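Local coordinates for uncharacterized protein (Neisseria meningitidis serogroup B, PDB 3OI8) that probably takes part in magnesium and cobalt transport and here, as its tandem CBS-domain fragment, binds adenosine, at residues F35-M44 against V115-L125; R47-E55 against H71-D82. All blocks are in the same frame, centred on the assembly; numbering follows the deposited sequence.

In the fold
The two contacts are joined through the chain. Residues 35-44 of interaction 1 lead by way of strand 45-46 into residues 47-55 of interaction 2, which is nested inside the loop closed by interaction 1. Their centres are about 21 Å apart. Interaction 1 joins the loop after helix 23-35 to strand 114-116 and helix 121-130 of the second CBS domain; both contacts touch the second subunit. Interaction 2 lies within the first CBS domain and holds seven of the eleven residues of the adenosine pocket, including Asn51 and His71. Asp153 also binds the adenosine. The side chain of Ala43 in interaction 1 is about 5 Å from that of Asp153 and about 9 Å from the nucleoside.

Interaction 1. Residues F35-M44 against V115-L125; sequences FSDLEVRDAM and VPEGKSLTALL
Leu121 is the apolar centre of this contact. Its CB meets Phe35 CZ at 3.6 Å, and its CD1 lies 3.5 Å from Leu38 CB. CD1 also reaches Ala43 CB. The other methyl, CD2, turns to the backbone of Glu39. The Phe35 side chain crosses that of Leu121 at about a right angle and runs past the methyl of Thr122. Its CG is anti to the backbone N (chi1 -174°), which carries the ring across to the first turn of helix 121-130. Arg28 of the second subunit makes a cation-pi contact with this ring. Beside Leu121, Val40 sends CG2 to Leu124 CD2 (3.8 Å) and to Val115 CG2. Val138 and Val149 of the neighbouring strands also touch Val40.

Three backbone bonds tie the two segments together farther out. Leu121 N donates to Leu38 O at 3.0 Å, almost straight at the hydrogen but from above the carbonyl plane. Val40 N donates to Lys119 O at 2.8 Å. Arg41 N uses an in-plane lone pair of Glu117 O. A water bridges Phe35 O, Leu38 O and Thr122 N. Ser120 caps helix 121-130, its OG accepting from Ala123 N.

The polar edge is a salt-bridge network. Arg41 NE meets Glu117 OE1 at 3.1 Å in a weak bond, with the guanidinium and carboxylate planes 85° apart. One face of the guanidinium rests on Glu117 CB. Arg41 NH1 pairs with Glu39 OE1 at 2.8 Å. The other oxygen of Glu117, OE2, is bonded to Ser146 OG.

Arg41 thus probably offsets the charge of two glutamates, while buried leucine, valine and phenylalanine side chains join the loop after helix 23-35 to the second CBS domain.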
loop_
_atom_site.group_PDB
_atom_site.type_symbol
_atom_site.label_atom_id
_atom_site.label_comp_id
_atom_site.label_asym_id
_atom_site.label_seq_id
_atom_site.Cartn_x
_atom_site.Cartn_y
_atom_site.Cartn_z
ATOM N N PHE A 35 -17.058 -1.888 -3.132
ATOM C CA PHE A 35 -15.991 -0.967 -3.500
ATOM C C PHE A 35 -16.297 -0.269 -4.828
ATOM O O PHE A 35 -15.954 0.901 -5.025
ATOM C CB PHE A 35 -14.680 -1.754 -3.587
ATOM C CG PHE A 35 -13.458 -0.914 -3.828
ATOM C CD1 PHE A 35 -12.763 -0.352 -2.763
ATOM C CD2 PHE A 35 -12.962 -0.746 -5.115
ATOM C CE1 PHE A 35 -11.606 0.399 -2.984
ATOM C CE2 PHE A 35 -11.799 0.005 -5.351
ATOM C CZ PHE A 35 -11.120 0.569 -4.286
ATOM N N SER A 36 -16.978 -0.986 -5.718
ATOM C CA SER A 36 -17.260 -0.504 -7.070
ATOM C C SER A 36 -18.248 0.654 -7.061
ATOM O O SER A 36 -18.412 1.346 -8.065
ATOM C CB SER A 36 -17.831 -1.638 -7.924
ATOM O OG SER A 36 -19.198 -1.858 -7.609
ATOM N N ASP A 37 -18.924 0.844 -5.935
ATOM C CA ASP A 37 -19.892 1.925 -5.815
ATOM C C ASP A 37 -19.267 3.209 -5.261
ATOM O O ASP A 37 -19.933 4.248 -5.180
ATOM C CB ASP A 37 -21.062 1.497 -4.923
ATOM C CG ASP A 37 -22.101 2.590 -4.774
ATOM O OD1 ASP A 37 -22.583 3.091 -5.815
ATOM O OD2 ASP A 37 -22.426 2.956 -3.619
ATOM N N LEU A 38 -17.990 3.145 -4.896
ATOM C CA LEU A 38 -17.382 4.246 -4.161
ATOM C C LEU A 38 -16.607 5.197 -5.060
ATOM O O LEU A 38 -16.058 4.803 -6.100
ATOM C CB LEU A 38 -16.451 3.707 -3.083
ATOM C CG LEU A 38 -17.002 2.772 -2.010
ATOM C CD1 LEU A 38 -15.840 2.289 -1.148
ATOM C CD2 LEU A 38 -18.054 3.464 -1.160
ATOM N N GLU A 39 -16.542 6.449 -4.631
ATOM C CA GLU A 39 -15.800 7.462 -5.354
ATOM C C GLU A 39 -14.720 8.056 -4.452
ATOM O O GLU A 39 -14.711 7.824 -3.242
ATOM C CB GLU A 39 -16.752 8.567 -5.839
ATOM C CG GLU A 39 -17.918 8.049 -6.671
ATOM C CD GLU A 39 -18.804 9.163 -7.209
ATOM O OE1 GLU A 39 -19.121 10.102 -6.444
ATOM O OE2 GLU A 39 -19.183 9.098 -8.402
ATOM N N VAL A 40 -13.816 8.824 -5.050
ATOM C CA VAL A 40 -12.769 9.508 -4.290
ATOM C C VAL A 40 -13.358 10.214 -3.075
ATOM O O VAL A 40 -12.812 10.128 -1.988
ATOM C CB VAL A 40 -11.997 10.504 -5.179
ATOM C CG1 VAL A 40 -11.157 11.444 -4.329
ATOM C CG2 VAL A 40 -11.123 9.746 -6.178
ATOM N N ARG A 41 -14.498 10.883 -3.268
ATOM C CA ARG A 41 -15.231 11.548 -2.186
ATOM C C ARG A 41 -15.321 10.714 -0.925
ATOM O O ARG A 41 -15.238 11.237 0.190
ATOM C CB ARG A 41 -16.675 11.825 -2.612
ATOM C CG ARG A 41 -16.865 13.005 -3.501
ATOM C CD ARG A 41 -18.305 13.499 -3.437
ATOM N NE ARG A 41 -18.552 14.480 -4.484
ATOM C CZ ARG A 41 -18.839 14.145 -5.735
ATOM N NH1 ARG A 41 -18.919 12.863 -6.066
ATOM N NH2 ARG A 41 -19.049 15.081 -6.653
ATOM N N ASP A 42 -15.544 9.416 -1.107
ATOM C CA ASP A 42 -15.857 8.536 0.008
ATOM C C ASP A 42 -14.634 8.119 0.838
ATOM O O ASP A 42 -14.787 7.582 1.936
ATOM C CB ASP A 42 -16.613 7.295 -0.507
ATOM C CG ASP A 42 -17.893 7.659 -1.272
ATOM O OD1 ASP A 42 -18.775 8.327 -0.684
ATOM O OD2 ASP A 42 -18.017 7.282 -2.463
ATOM N N ALA A 43 -13.428 8.361 0.324
ATOM C CA ALA A 43 -12.215 7.860 0.978
ATOM C C ALA A 43 -11.200 8.952 1.270
ATOM O O ALA A 43 -10.183 8.706 1.912
ATOM C CB ALA A 43 -11.549 6.752 0.136
HETATM N N MSE A 44 -11.476 10.160 0.800
HETATM C CA MSE A 44 -10.508 11.242 0.919
HETATM C C MSE A 44 -10.416 11.852 2.316
HETATM O O MSE A 44 -11.339 11.749 3.130
HETATM C CB MSE A 44 -10.805 12.340 -0.099
HETATM C CG MSE A 44 -12.107 13.066 0.162
HETATM SE SE MSE A 44 -12.251 14.638 -0.969
HETATM C CE MSE A 44 -14.174 14.924 -0.821
ATOM N N VAL A 115 -6.945 14.637 -8.952
ATOM C CA VAL A 115 -8.153 13.903 -9.353
ATOM C C VAL A 115 -9.388 14.614 -8.813
ATOM O O VAL A 115 -9.315 15.246 -7.755
ATOM C CB VAL A 115 -8.161 12.462 -8.806
ATOM C CG1 VAL A 115 -6.998 11.640 -9.386
ATOM C CG2 VAL A 115 -8.105 12.473 -7.282
ATOM N N PRO A 116 -10.530 14.498 -9.525
ATOM C CA PRO A 116 -11.821 15.055 -9.071
ATOM C C PRO A 116 -12.492 14.145 -8.049
ATOM O O PRO A 116 -12.157 12.963 -7.966
ATOM C CB PRO A 116 -12.676 15.083 -10.344
ATOM C CG PRO A 116 -11.921 14.248 -11.381
ATOM C CD PRO A 116 -10.668 13.701 -10.755
ATOM N N GLU A 117 -13.437 14.690 -7.292
ATOM C CA GLU A 117 -14.088 13.951 -6.211
ATOM C C GLU A 117 -14.961 12.814 -6.736
ATOM O O GLU A 117 -15.251 11.852 -6.014
ATOM C CB GLU A 117 -14.968 14.900 -5.377
ATOM C CG GLU A 117 -14.248 16.077 -4.731
ATOM C CD GLU A 117 -15.198 16.986 -3.947
ATOM O OE1 GLU A 117 -16.375 16.600 -3.759
ATOM O OE2 GLU A 117 -14.768 18.082 -3.521
ATOM N N GLY A 118 -15.395 12.937 -7.987
ATOM C CA GLY A 118 -16.354 11.996 -8.557
ATOM C C GLY A 118 -15.700 10.759 -9.156
ATOM O O GLY A 118 -16.371 9.830 -9.576
ATOM N N LYS A 119 -14.375 10.741 -9.195
ATOM C CA LYS A 119 -13.665 9.618 -9.787
ATOM C C LYS A 119 -13.900 8.308 -9.013
ATOM O O LYS A 119 -13.870 8.289 -7.781
ATOM C CB LYS A 119 -12.174 9.941 -9.876
ATOM C CG LYS A 119 -11.355 8.818 -10.495
ATOM C CD LYS A 119 -9.885 9.088 -10.312
ATOM C CE LYS A 119 -9.276 9.609 -11.581
ATOM N NZ LYS A 119 -9.169 8.544 -12.603
ATOM N N SER A 120 -14.136 7.215 -9.734
ATOM C CA SER A 120 -14.378 5.930 -9.074
ATOM C C SER A 120 -13.119 5.432 -8.375
ATOM O O SER A 120 -12.018 5.586 -8.895
ATOM C CB SER A 120 -14.862 4.878 -10.081
ATOM O OG SER A 120 -13.776 4.322 -10.803
ATOM N N LEU A 121 -13.287 4.841 -7.197
ATOM C CA LEU A 121 -12.164 4.248 -6.487
ATOM C C LEU A 121 -11.510 3.113 -7.267
ATOM O O LEU A 121 -10.299 2.905 -7.156
ATOM C CB LEU A 121 -12.570 3.769 -5.095
ATOM C CG LEU A 121 -12.887 4.820 -4.034
ATOM C CD1 LEU A 121 -12.991 4.156 -2.669
ATOM C CD2 LEU A 121 -11.831 5.918 -4.011
ATOM N N THR A 122 -12.299 2.372 -8.050
ATOM C CA THR A 122 -11.727 1.327 -8.903
ATOM C C THR A 122 -10.763 1.913 -9.934
ATOM O O THR A 122 -9.699 1.353 -10.176
ATOM C CB THR A 122 -12.809 0.507 -9.643
ATOM O OG1 THR A 122 -13.700 1.402 -10.319
ATOM C CG2 THR A 122 -13.596 -0.355 -8.667
ATOM N N ALA A 123 -11.128 3.041 -10.544
ATOM C CA ALA A 123 -10.204 3.713 -11.474
ATOM C C ALA A 123 -8.987 4.257 -10.738
ATOM O O ALA A 123 -7.856 4.172 -11.222
ATOM C CB ALA A 123 -10.907 4.856 -12.215
ATOM N N LEU A 124 -9.223 4.858 -9.578
ATOM C CA LEU A 124 -8.111 5.393 -8.800
ATOM C C LEU A 124 -7.157 4.265 -8.436
ATOM O O LEU A 124 -5.935 4.404 -8.567
ATOM C CB LEU A 124 -8.608 6.098 -7.540
ATOM C CG LEU A 124 -7.536 6.831 -6.726
ATOM C CD1 LEU A 124 -6.790 7.869 -7.564
ATOM C CD2 LEU A 124 -8.184 7.490 -5.532
ATOM N N LEU A 125 -7.712 3.139 -7.991
ATOM C CA LEU A 125 -6.865 2.033 -7.554
ATOM C C LEU A 125 -6.004 1.543 -8.707
ATOM O O LEU A 125 -4.821 1.254 -8.524
ATOM C CB LEU A 125 -7.699 0.894 -6.969
ATOM C CG LEU A 125 -6.915 -0.391 -6.695
ATOM C CD1 LEU A 125 -5.713 -0.110 -5.788
ATOM C CD2 LEU A 125 -7.829 -1.418 -6.067
HETATM O O HOH W 1 -15.333 2.394 -7.217
#

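Interaction 2. Residues R47-E55 against H71-D82; sequences RSRMNVLKE and HSRFPVIGEDKD. With ADN (adenosine), chain C.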
loop_
_atom_site.group_PDB
_atom_site.type_symbol
_atom_site.label_atom_id
_atom_site.label_comp_id
_atom_site.label_asym_id
_atom_site.label_seq_id
_atom_site.Cartn_x
_atom_site.Cartn_y
_atom_site.Cartn_z
ATOM N N ARG A 47 -9.663 18.843 2.919
ATOM C CA ARG A 47 -8.616 19.879 2.910
ATOM C C ARG A 47 -8.220 20.391 4.292
ATOM O O ARG A 47 -7.046 20.389 4.657
ATOM C CB ARG A 47 -9.041 21.070 2.046
ATOM C CG ARG A 47 -8.027 22.207 1.999
ATOM C CD ARG A 47 -8.644 23.446 1.330
ATOM N NE ARG A 47 -9.798 23.973 2.064
ATOM C CZ ARG A 47 -11.074 23.723 1.754
ATOM N NH1 ARG A 47 -11.370 22.944 0.723
ATOM N NH2 ARG A 47 -12.065 24.258 2.469
ATOM N N SER A 48 -9.196 20.845 5.061
ATOM C CA SER A 48 -8.896 21.445 6.352
ATOM C C SER A 48 -8.226 20.472 7.330
ATOM O O SER A 48 -7.784 20.879 8.396
ATOM C CB SER A 48 -10.151 22.085 6.969
ATOM O OG SER A 48 -11.296 21.260 6.796
ATOM N N ARG A 49 -8.129 19.195 6.959
ATOM C CA ARG A 49 -7.533 18.187 7.845
ATOM C C ARG A 49 -6.227 17.563 7.333
ATOM O O ARG A 49 -5.617 16.732 8.019
ATOM C CB ARG A 49 -8.541 17.069 8.137
ATOM C CG ARG A 49 -9.767 17.545 8.894
ATOM C CD ARG A 49 -10.746 16.406 9.150
ATOM N NE ARG A 49 -11.971 16.893 9.784
ATOM C CZ ARG A 49 -13.026 16.133 10.062
ATOM N NH1 ARG A 49 -13.018 14.839 9.760
ATOM N NH2 ARG A 49 -14.092 16.670 10.637
HETATM N N MSE A 50 -5.795 17.938 6.134
HETATM C CA MSE A 50 -4.555 17.372 5.604
HETATM C C MSE A 50 -3.355 17.893 6.381
HETATM O O MSE A 50 -3.342 19.051 6.793
HETATM C CB MSE A 50 -4.357 17.786 4.154
HETATM C CG MSE A 50 -5.518 17.526 3.255
HETATM SE SE MSE A 50 -5.040 18.192 1.506
HETATM C CE MSE A 50 -4.787 20.070 1.942
ATOM N N ASN A 51 -2.336 17.053 6.556
ATOM C CA ASN A 51 -1.065 17.506 7.107
ATOM C C ASN A 51 -0.140 17.870 5.956
ATOM O O ASN A 51 0.223 16.998 5.162
ATOM C CB ASN A 51 -0.417 16.415 7.974
ATOM C CG ASN A 51 -1.175 16.161 9.266
ATOM O OD1 ASN A 51 -1.433 15.014 9.625
ATOM N ND2 ASN A 51 -1.535 17.233 9.971
ATOM N N VAL A 52 0.227 19.151 5.855
ATOM C CA VAL A 52 1.049 19.625 4.736
ATOM C C VAL A 52 2.385 20.227 5.194
ATOM O O VAL A 52 2.568 20.543 6.373
ATOM C CB VAL A 52 0.296 20.688 3.908
ATOM C CG1 VAL A 52 -1.015 20.117 3.357
ATOM C CG2 VAL A 52 0.021 21.933 4.765
ATOM N N LEU A 53 3.310 20.407 4.252
ATOM C CA LEU A 53 4.580 21.080 4.545
ATOM C C LEU A 53 4.658 22.389 3.772
ATOM O O LEU A 53 4.209 22.449 2.624
ATOM C CB LEU A 53 5.753 20.188 4.125
ATOM C CG LEU A 53 5.779 18.795 4.774
ATOM C CD1 LEU A 53 6.882 17.954 4.153
ATOM C CD2 LEU A 53 5.969 18.917 6.278
ATOM N N LYS A 54 5.233 23.425 4.386
ATOM C CA LYS A 54 5.387 24.719 3.726
ATOM C C LYS A 54 6.635 24.706 2.858
ATOM O O LYS A 54 7.673 24.186 3.249
ATOM C CB LYS A 54 5.513 25.877 4.728
ATOM C CG LYS A 54 4.529 25.889 5.886
ATOM C CD LYS A 54 3.099 25.668 5.453
ATOM C CE LYS A 54 2.191 25.594 6.686
ATOM N NZ LYS A 54 0.920 24.838 6.466
ATOM N N GLU A 55 6.502 25.277 1.673
ATOM C CA GLU A 55 7.562 25.399 0.679
ATOM C C GLU A 55 8.933 25.713 1.290
ATOM O O GLU A 55 9.930 25.054 0.986
ATOM C CB GLU A 55 7.158 26.535 -0.287
ATOM C CG GLU A 55 7.902 26.598 -1.608
ATOM C CD GLU A 55 7.334 27.665 -2.555
ATOM O OE1 GLU A 55 6.507 28.504 -2.116
ATOM O OE2 GLU A 55 7.715 27.662 -3.749
ATOM N N HIS A 71 3.273 10.191 8.964
ATOM C CA HIS A 71 2.828 9.875 7.600
ATOM C C HIS A 71 4.033 9.601 6.718
ATOM O O HIS A 71 5.163 9.998 7.039
ATOM C CB HIS A 71 2.011 11.015 6.965
ATOM C CG HIS A 71 0.817 11.440 7.760
ATOM N ND1 HIS A 71 -0.166 10.560 8.162
ATOM C CD2 HIS A 71 0.429 12.663 8.199
ATOM C CE1 HIS A 71 -1.094 11.219 8.834
ATOM N NE2 HIS A 71 -0.755 12.496 8.870
ATOM N N SER A 72 3.791 8.959 5.581
ATOM C CA SER A 72 4.863 8.679 4.631
ATOM C C SER A 72 4.981 9.720 3.525
ATOM O O SER A 72 6.075 9.939 2.995
ATOM C CB SER A 72 4.677 7.287 4.009
ATOM O OG SER A 72 4.798 6.277 4.998
ATOM N N ARG A 73 3.854 10.340 3.164
ATOM C CA ARG A 73 3.819 11.331 2.074
ATOM C C ARG A 73 3.067 12.582 2.507
ATOM O O ARG A 73 2.102 12.482 3.257
ATOM C CB ARG A 73 3.158 10.724 0.836
ATOM C CG ARG A 73 4.125 9.905 -0.001
ATOM C CD ARG A 73 3.453 8.761 -0.683
ATOM N NE ARG A 73 2.913 7.827 0.295
ATOM C CZ ARG A 73 3.407 6.619 0.535
ATOM N NH1 ARG A 73 2.839 5.851 1.451
ATOM N NH2 ARG A 73 4.460 6.175 -0.142
ATOM N N PHE A 74 3.523 13.746 2.030
ATOM C CA PHE A 74 2.975 15.049 2.428
ATOM C C PHE A 74 2.865 15.994 1.230
ATOM O O PHE A 74 3.851 16.207 0.515
ATOM C CB PHE A 74 3.910 15.709 3.449
ATOM C CG PHE A 74 4.133 14.891 4.692
ATOM C CD1 PHE A 74 3.459 15.194 5.864
ATOM C CD2 PHE A 74 5.015 13.831 4.688
ATOM C CE1 PHE A 74 3.659 14.448 7.019
ATOM C CE2 PHE A 74 5.214 13.072 5.834
ATOM C CZ PHE A 74 4.534 13.377 6.998
ATOM N N PRO A 75 1.676 16.577 1.014
ATOM C CA PRO A 75 1.564 17.671 0.038
ATOM C C PRO A 75 2.460 18.816 0.488
ATOM O O PRO A 75 2.544 19.085 1.680
ATOM C CB PRO A 75 0.106 18.138 0.185
ATOM C CG PRO A 75 -0.612 16.984 0.845
ATOM C CD PRO A 75 0.405 16.313 1.720
ATOM N N VAL A 76 3.106 19.492 -0.445
ATOM C CA VAL A 76 3.898 20.667 -0.103
ATOM C C VAL A 76 3.178 21.876 -0.697
ATOM O O VAL A 76 2.808 21.844 -1.869
ATOM C CB VAL A 76 5.324 20.567 -0.656
ATOM C CG1 VAL A 76 6.076 21.901 -0.462
ATOM C CG2 VAL A 76 6.093 19.421 0.046
ATOM N N ILE A 77 2.981 22.921 0.106
ATOM C CA ILE A 77 2.156 24.049 -0.316
ATOM C C ILE A 77 2.938 25.355 -0.427
ATOM O O ILE A 77 4.003 25.536 0.189
ATOM C CB ILE A 77 0.972 24.295 0.630
ATOM C CG1 ILE A 77 1.476 24.626 2.042
ATOM C CG2 ILE A 77 0.025 23.112 0.620
ATOM C CD1 ILE A 77 0.466 25.308 2.934
ATOM N N GLY A 78 2.387 26.259 -1.222
ATOM C CA GLY A 78 2.918 27.600 -1.344
ATOM C C GLY A 78 2.167 28.484 -0.371
ATOM O O GLY A 78 2.331 28.351 0.840
ATOM N N GLU A 79 1.317 29.364 -0.893
ATOM C CA GLU A 79 0.659 30.364 -0.051
ATOM C C GLU A 79 -0.351 29.761 0.921
ATOM O O GLU A 79 -0.519 30.247 2.042
ATOM C CB GLU A 79 -0.039 31.426 -0.904
ATOM C CG GLU A 79 -0.831 32.407 -0.063
ATOM C CD GLU A 79 -1.684 33.348 -0.887
ATOM O OE1 GLU A 79 -1.928 34.487 -0.422
ATOM O OE2 GLU A 79 -2.109 32.945 -1.994
ATOM N N ASP A 80 -1.037 28.717 0.470
ATOM C CA ASP A 80 -2.042 28.031 1.270
ATOM C C ASP A 80 -2.372 26.701 0.591
ATOM O O ASP A 80 -1.740 26.314 -0.404
ATOM C CB ASP A 80 -3.308 28.890 1.454
ATOM C CG ASP A 80 -3.959 29.270 0.139
ATOM O OD1 ASP A 80 -3.765 28.546 -0.862
ATOM O OD2 ASP A 80 -4.675 30.297 0.104
ATOM N N LYS A 81 -3.364 26.003 1.116
ATOM C CA LYS A 81 -3.612 24.640 0.654
ATOM C C LYS A 81 -4.213 24.584 -0.746
ATOM O O LYS A 81 -4.312 23.508 -1.341
ATOM C CB LYS A 81 -4.469 23.878 1.659
ATOM C CG LYS A 81 -3.776 23.672 2.984
ATOM C CD LYS A 81 -4.647 22.904 3.960
ATOM C CE LYS A 81 -3.875 22.615 5.236
ATOM N NZ LYS A 81 -4.784 22.036 6.253
ATOM N N ASP A 82 -4.611 25.739 -1.274
ATOM C CA ASP A 82 -5.078 25.808 -2.660
ATOM C C ASP A 82 -3.919 25.969 -3.652
ATOM O O ASP A 82 -4.120 26.042 -4.869
ATOM C CB ASP A 82 -6.134 26.915 -2.813
ATOM C CG ASP A 82 -7.450 26.525 -2.161
ATOM O OD1 ASP A 82 -7.819 25.332 -2.281
ATOM O OD2 ASP A 82 -8.090 27.373 -1.506
HETATM O "O5'" ADN C . -0.788 7.838 7.876
HETATM C "C5'" ADN C . -1.744 7.043 8.531
HETATM C "C4'" ADN C . -3.178 7.440 8.066
HETATM O "O4'" ADN C . -3.331 8.890 8.086
HETATM C "C3'" ADN C . -3.451 6.957 6.625
HETATM O "O3'" ADN C . -4.254 5.808 6.654
HETATM C "C2'" ADN C . -4.185 8.098 5.964
HETATM O "O2'" ADN C . -5.577 7.925 6.095
HETATM C "C1'" ADN C . -3.789 9.337 6.769
HETATM N N9 ADN C . -2.737 10.105 6.104
HETATM C C8 ADN C . -1.494 9.568 5.411
HETATM N N7 ADN C . -0.698 10.752 4.931
HETATM C C5 ADN C . -1.454 12.026 5.343
HETATM C C6 ADN C . -1.137 13.540 5.143
HETATM N N6 ADN C . 0.107 13.938 4.485
HETATM N N1 ADN C . -2.062 14.545 5.653
HETATM C C2 ADN C . -3.332 14.133 6.382
HETATM N N3 ADN C . -3.642 12.648 6.582
HETATM C C4 ADN C . -2.702 11.623 6.063
HETATM O O HOH W 2 4.289 27.729 2.449
#
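The His71 ring and the Asn51 amide meet beside the adenine. Adenosine C5 sits over the centre of one face of His71, 3.3 Å above its plane. At the ring edge, NE2 donates to Asn51 OD1 at 2.7 Å. The bond lies in the ring plane and uses an in-plane lone pair of the amide oxygen; the amide and ring planes are turned by 30°. On the other ring nitrogen, ND1 is hydrogen-bonded to adenosine O5' (2.8 Å). Phe74 CE1 also lies at the ring edge, in its plane.

Asn51 N donates to adenosine N1 at 2.7 Å, and N6 donates to both Asn51 O and Arg73 O.

Strands 53-54 and 73-77 pair in parallel as the two strands of a beta-alpha-beta unit. Leu53 N donates to Pro75 O, and Leu53 O accepts from Ile77 N at 2.8 Å. Leu53 CD1 packs on Phe74 CB; Val52 CG2 meets Ile77 CD1.

Lys81 passes the Met50 methyl, and its extended chain (chi2 -180°) lets NZ donate to Arg47 O (3.2 Å) and weakly to Met50 O.

Bonds at NE2 and ND1 probably hold His71 flat against the base, while backbone groups match the adenine edge and probably favour adenine.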